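Local coordinates for [Ribosomal protein bS18]-alanine N-acetyltransferase (Escherichia coli O157:H7, PDB 5ISV) that probably acetylates the N-terminal alanine of ribosomal protein bS18, using acetyl-CoA as the acetyl donor, at residues Y40-L45 / F54-V59; D62-F67 / A98-E103. All coordinates share one frame; numbering follows the deposited sequence.

Interaction 1: Y40-L45 / F54-V59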
loop_
_atom_site.group_PDB
_atom_site.type_symbol
_atom_site.label_atom_id
_atom_site.label_comp_id
_atom_site.label_asym_id
_atom_site.label_seq_id
_atom_site.Cartn_x
_atom_site.Cartn_y
_atom_site.Cartn_z
ATOM N N TYR A 40 9.911 4.051 -7.015
ATOM C CA TYR A 40 8.972 3.045 -6.548
ATOM C C TYR A 40 9.650 1.854 -5.883
ATOM O O TYR A 40 10.723 1.466 -6.251
ATOM C CB TYR A 40 8.040 2.634 -7.679
ATOM C CG TYR A 40 7.023 3.721 -7.907
ATOM C CD1 TYR A 40 7.345 4.847 -8.670
ATOM C CD2 TYR A 40 5.763 3.659 -7.338
ATOM C CE1 TYR A 40 6.413 5.840 -8.864
ATOM C CE2 TYR A 40 4.808 4.665 -7.518
ATOM C CZ TYR A 40 5.155 5.773 -8.279
ATOM O OH TYR A 40 4.255 6.826 -8.417
ATOM N N LEU A 41 8.939 1.311 -4.908
ATOM C CA LEU A 41 9.286 0.028 -4.259
ATOM C C LEU A 41 8.027 -0.797 -4.258
ATOM O O LEU A 41 7.338 -0.880 -3.245
ATOM C CB LEU A 41 9.814 0.288 -2.837
ATOM C CG LEU A 41 10.477 -0.897 -2.112
ATOM C CD1 LEU A 41 11.748 -1.312 -2.816
ATOM C CD2 LEU A 41 10.774 -0.569 -0.660
ATOM N N ASN A 42 7.753 -1.408 -5.422
ATOM C CA ASN A 42 6.498 -2.112 -5.646
ATOM C C ASN A 42 6.712 -3.620 -5.429
ATOM O O ASN A 42 7.723 -4.166 -5.832
ATOM C CB ASN A 42 6.052 -1.882 -7.102
ATOM C CG ASN A 42 5.681 -0.421 -7.354
ATOM O OD1 ASN A 42 5.433 0.310 -6.405
ATOM N ND2 ASN A 42 5.615 -0.008 -8.601
ATOM N N PHE A 43 5.706 -4.251 -4.862
ATOM C CA PHE A 43 5.772 -5.708 -4.486
ATOM C C PHE A 43 4.531 -6.424 -4.972
ATOM O O PHE A 43 3.444 -5.862 -5.090
ATOM C CB PHE A 43 5.887 -5.863 -2.954
ATOM C CG PHE A 43 7.204 -5.409 -2.396
ATOM C CD1 PHE A 43 8.389 -6.104 -2.691
ATOM C CD2 PHE A 43 7.276 -4.257 -1.591
ATOM C CE1 PHE A 43 9.601 -5.705 -2.197
ATOM C CE2 PHE A 43 8.494 -3.839 -1.110
ATOM C CZ PHE A 43 9.651 -4.539 -1.410
ATOM N N GLN A 44 4.709 -7.754 -5.173
ATOM C CA GLN A 44 3.605 -8.650 -5.519
ATOM C C GLN A 44 3.701 -9.879 -4.619
ATOM O O GLN A 44 4.786 -10.186 -4.114
ATOM C CB GLN A 44 3.719 -9.082 -6.977
ATOM C CG GLN A 44 5.031 -9.820 -7.303
ATOM C CD GLN A 44 5.054 -10.451 -8.674
ATOM O OE1 GLN A 44 4.098 -11.097 -9.072
ATOM N NE2 GLN A 44 6.136 -10.251 -9.409
ATOM N N LEU A 45 2.536 -10.443 -4.342
ATOM C CA LEU A 45 2.480 -11.737 -3.612
ATOM C C LEU A 45 1.831 -12.724 -4.557
ATOM O O LEU A 45 0.770 -12.487 -5.124
ATOM C CB LEU A 45 1.658 -11.572 -2.338
ATOM C CG LEU A 45 1.621 -12.798 -1.421
ATOM C CD1 LEU A 45 1.435 -12.421 0.027
ATOM C CD2 LEU A 45 0.548 -13.811 -1.835
ATOM N N PHE A 54 -0.957 -7.126 -4.855
ATOM C CA PHE A 54 0.170 -6.238 -5.153
ATOM C C PHE A 54 0.048 -4.965 -4.290
ATOM O O PHE A 54 -1.024 -4.677 -3.796
ATOM C CB PHE A 54 0.175 -5.807 -6.644
ATOM C CG PHE A 54 -1.009 -4.986 -7.042
ATOM C CD1 PHE A 54 -1.021 -3.593 -6.812
ATOM C CD2 PHE A 54 -2.133 -5.542 -7.601
ATOM C CE1 PHE A 54 -2.126 -2.878 -7.118
ATOM C CE2 PHE A 54 -3.234 -4.805 -7.930
ATOM C CZ PHE A 54 -3.232 -3.447 -7.686
ATOM N N ALA A 55 1.204 -4.321 -4.144
ATOM C CA ALA A 55 1.269 -3.026 -3.400
ATOM C C ALA A 55 2.210 -2.115 -4.164
ATOM O O ALA A 55 3.333 -2.442 -4.457
ATOM C CB ALA A 55 1.766 -3.254 -2.005
ATOM N N ILE A 56 1.722 -0.889 -4.402
ATOM C CA ILE A 56 2.458 0.145 -5.181
ATOM C C ILE A 56 2.810 1.263 -4.189
ATOM O O ILE A 56 1.905 1.898 -3.622
ATOM C CB ILE A 56 1.560 0.687 -6.277
ATOM C CG1 ILE A 56 0.921 -0.339 -7.169
ATOM C CG2 ILE A 56 2.294 1.757 -7.118
ATOM C CD1 ILE A 56 1.894 -1.176 -7.922
ATOM N N THR A 57 4.111 1.515 -4.039
ATOM C CA THR A 57 4.585 2.472 -3.034
ATOM C C THR A 57 5.659 3.350 -3.635
ATOM O O THR A 57 6.593 2.850 -4.242
ATOM C CB THR A 57 5.179 1.742 -1.809
ATOM O OG1 THR A 57 4.188 0.884 -1.243
ATOM C CG2 THR A 57 5.666 2.705 -0.704
ATOM N N GLN A 58 5.513 4.703 -3.466
ATOM C CA GLN A 58 6.537 5.615 -3.919
ATOM C C GLN A 58 7.354 5.976 -2.690
ATOM O O GLN A 58 6.767 6.253 -1.638
ATOM C CB GLN A 58 5.835 6.895 -4.487
ATOM C CG GLN A 58 6.663 7.791 -5.358
ATOM C CD GLN A 58 5.860 9.062 -5.653
ATOM O OE1 GLN A 58 5.120 9.148 -6.632
ATOM N NE2 GLN A 58 5.826 9.909 -4.688
ATOM N N VAL A 59 8.674 5.987 -2.808
ATOM C CA VAL A 59 9.566 6.422 -1.744
ATOM C C VAL A 59 10.296 7.680 -2.211
ATOM O O VAL A 59 11.016 7.636 -3.205
ATOM C CB VAL A 59 10.610 5.334 -1.376
ATOM C CG1 VAL A 59 11.473 5.801 -0.212
ATOM C CG2 VAL A 59 9.922 4.011 -1.014
HETATM O O HOH W 1 4.918 -1.619 -2.204
#
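This mostly buried contact joins the antiparallel hairpin of strands 43-47 and 50-60 in the sheet of the GNAT fold, and Y40-N42 carry the pairing on past the start of strand 43-47. F43 and A55 form the hydrogen-bonded pair, with A55 N to F43 O at 2.9 Å. Toward Y40 the ladder becomes irregular. L41 N still reaches T57 O, but T57 N donates to N42 OD1 at 3.0 Å in a moderately bent bond (153° at the hydrogen). With its CG beside the backbone N (chi1 -67°), N42 swings its amide over I56, whose CG2 lies 3.5 Å from OD1. The other end of the amide, ND2, donates to N35 O, so the group is gripped at both ends. At the end of the contact, Q58 lays its CG over one face of the Y40 ring, 4.1 Å from the centroid in a CH-pi contact; the ring plane and the Q58 amide are nearly perpendicular. Y40 OH is hydrogen-bonded to N35 OD1. On the opposite side from N42, a water donates to L41 O at 2.7 Å, meets T57 OG1, and gives a weak bond to A55 O. Ahead of F43, T57 N-H and L41 O, which regular pairing would join, thus bond to amide and water instead.

Interaction 2: D62-F67 / A98-E103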
loop_
_atom_site.group_PDB
_atom_site.type_symbol
_atom_site.label_atom_id
_atom_site.label_comp_id
_atom_site.label_asym_id
_atom_site.label_seq_id
_atom_site.Cartn_x
_atom_site.Cartn_y
_atom_site.Cartn_z
ATOM N N ASP A 62 13.206 9.925 2.728
ATOM C CA ASP A 62 12.944 8.950 3.791
ATOM C C ASP A 62 11.442 8.816 4.111
ATOM O O ASP A 62 11.085 8.399 5.218
ATOM C CB ASP A 62 13.706 9.329 5.073
ATOM C CG ASP A 62 13.277 10.672 5.643
ATOM O OD1 ASP A 62 12.550 11.407 4.952
ATOM O OD2 ASP A 62 13.647 10.948 6.794
ATOM N N GLU A 63 10.579 9.130 3.154
ATOM C CA GLU A 63 9.138 9.012 3.309
ATOM C C GLU A 63 8.512 8.203 2.196
ATOM O O GLU A 63 8.700 8.480 1.024
ATOM C CB GLU A 63 8.521 10.402 3.349
ATOM C CG GLU A 63 9.033 11.240 4.518
ATOM C CD GLU A 63 8.608 12.684 4.460
ATOM O OE1 GLU A 63 8.170 13.189 3.390
ATOM O OE2 GLU A 63 8.749 13.313 5.509
ATOM N N ALA A 64 7.693 7.244 2.597
ATOM C CA ALA A 64 7.048 6.362 1.640
ATOM C C ALA A 64 5.551 6.603 1.633
ATOM O O ALA A 64 4.965 6.918 2.663
ATOM C CB ALA A 64 7.346 4.905 1.988
ATOM N N THR A 65 4.930 6.511 0.461
ATOM C CA THR A 65 3.514 6.662 0.317
ATOM C C THR A 65 2.956 5.469 -0.471
ATOM O O THR A 65 3.370 5.230 -1.602
ATOM C CB THR A 65 3.179 7.973 -0.412
ATOM O OG1 THR A 65 3.658 9.062 0.386
ATOM C CG2 THR A 65 1.712 8.132 -0.580
ATOM N N LEU A 66 1.957 4.813 0.121
ATOM C CA LEU A 66 1.258 3.696 -0.528
ATOM C C LEU A 66 0.231 4.301 -1.500
ATOM O O LEU A 66 -0.720 4.995 -1.069
ATOM C CB LEU A 66 0.563 2.825 0.519
ATOM C CG LEU A 66 -0.150 1.577 -0.002
ATOM C CD1 LEU A 66 0.821 0.532 -0.520
ATOM C CD2 LEU A 66 -1.045 1.040 1.113
ATOM N N PHE A 67 0.434 4.120 -2.795
ATOM C CA PHE A 67 -0.460 4.624 -3.823
ATOM C C PHE A 67 -1.642 3.667 -4.052
ATOM O O PHE A 67 -2.712 4.120 -4.455
ATOM C CB PHE A 67 0.281 4.941 -5.129
ATOM C CG PHE A 67 0.779 6.375 -5.193
ATOM C CD1 PHE A 67 1.833 6.796 -4.383
ATOM C CD2 PHE A 67 0.147 7.292 -6.004
ATOM C CE1 PHE A 67 2.264 8.126 -4.377
ATOM C CE2 PHE A 67 0.599 8.612 -6.053
ATOM C CZ PHE A 67 1.661 9.014 -5.253
ATOM N N ALA A 98 11.512 6.801 7.370
ATOM C CA ALA A 98 10.931 7.320 8.608
ATOM C C ALA A 98 9.452 7.060 8.786
ATOM O O ALA A 98 9.008 6.765 9.901
ATOM C CB ALA A 98 11.192 8.802 8.698
ATOM N N THR A 99 8.673 7.226 7.718
ATOM C CA THR A 99 7.222 7.056 7.787
ATOM C C THR A 99 6.713 6.407 6.531
ATOM O O THR A 99 7.384 6.466 5.483
ATOM C CB THR A 99 6.491 8.410 7.946
ATOM O OG1 THR A 99 6.880 9.265 6.863
ATOM C CG2 THR A 99 6.819 9.077 9.275
ATOM N N LEU A 100 5.563 5.737 6.685
ATOM C CA LEU A 100 4.747 5.254 5.574
ATOM C C LEU A 100 3.348 5.893 5.711
ATOM O O LEU A 100 2.709 5.782 6.744
ATOM C CB LEU A 100 4.662 3.722 5.593
ATOM C CG LEU A 100 3.674 3.070 4.639
ATOM C CD1 LEU A 100 4.046 3.343 3.173
ATOM C CD2 LEU A 100 3.684 1.550 4.855
ATOM N N TRP A 101 2.865 6.456 4.622
ATOM C CA TRP A 101 1.560 7.126 4.538
ATOM C C TRP A 101 0.636 6.377 3.585
ATOM O O TRP A 101 1.086 5.802 2.600
ATOM C CB TRP A 101 1.755 8.547 3.929
ATOM C CG TRP A 101 2.601 9.413 4.724
ATOM C CD1 TRP A 101 3.972 9.453 4.744
ATOM C CD2 TRP A 101 2.152 10.375 5.675
ATOM N NE1 TRP A 101 4.395 10.369 5.666
ATOM C CE2 TRP A 101 3.295 10.939 6.262
ATOM C CE3 TRP A 101 0.890 10.797 6.113
ATOM C CZ2 TRP A 101 3.218 11.961 7.219
ATOM C CZ3 TRP A 101 0.817 11.817 7.094
ATOM C CH2 TRP A 101 1.963 12.366 7.636
ATOM N N LEU A 102 -0.644 6.431 3.857
ATOM C CA LEU A 102 -1.662 5.907 2.924
ATOM C C LEU A 102 -2.945 6.677 3.069
ATOM O O LEU A 102 -3.113 7.453 4.021
ATOM C CB LEU A 102 -1.940 4.388 3.140
ATOM C CG LEU A 102 -2.476 3.962 4.503
ATOM C CD1 LEU A 102 -3.982 4.165 4.683
ATOM C CD2 LEU A 102 -2.163 2.476 4.737
ATOM N N GLU A 103 -3.849 6.471 2.123
ATOM C CA GLU A 103 -5.151 7.101 2.120
ATOM C C GLU A 103 -6.200 5.994 1.965
ATOM O O GLU A 103 -5.987 5.055 1.168
ATOM C CB GLU A 103 -5.223 8.030 0.912
ATOM C CG GLU A 103 -5.769 9.373 1.177
ATOM C CD GLU A 103 -5.484 10.367 0.065
ATOM O OE1 GLU A 103 -5.359 9.966 -1.101
ATOM O OE2 GLU A 103 -5.390 11.564 0.368
HETATM O O HOH W 2 -3.361 4.812 -0.360
#
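A64 and L66 fit against L100 and L102 across two parallel strands of the beta-alpha-beta unit formed by strand 63-71, helix 80-94 and strand 99-105. On the face turned to that helix, the small A64 makes the hollow: with L100 CG swung opposite its own backbone N (chi1 171°), the CD1 methyl folds back across the strand gap to lie 3.8 Å from A64 CB. L88, I89 and L92 of the helix pack on L100, and L92 also reaches A64. Further along, L66 and L102 run alongside each other as matched ridges, their CB atoms 3.9 Å apart. E63, T65, T99 and W101 occupy the other face. There the W101 indole turns an edge inward, bringing CD1 to 3.4 Å from A64 O, near the ring plane, while T65 OG1 borders W101 CB. A64 O also accepts the W101 N-H, and L66 N meets W101 O at 2.8 Å in a nearly straight bond (172°). Beyond this the strands part, consistent with the splayed parallel pair by which GNAT enzymes admit acetyl-CoA. A single water bridges the gap, donating to L66 O at 2.7 Å and accepting from E103 N at 3.0 Å.

Interactions 1 and 2 are successive steps across one sheet, their centres about 11 Å apart, joined where strand 50-60 pairs with strand 63-71. I56 O and F67 N, and likewise Q58 O and T65 N, are 2.8 Å apart in probable hydrogen bonds, while T57 OG1 packs against L66 CD1 at 3.5 Å. They approach the predicted active site differently. From interaction 1, the side chain of F54 comes within about 4 Å of that of A70, a predicted acetyl-CoA-binding residue, and the side chains of A55 and Y115, the predicted proton donor, are about 8 Å apart. Interaction 2 contains E103, the predicted proton acceptor, which is salt-bridged to R126; its L102 side chain lies about 4 Å from that of Y115.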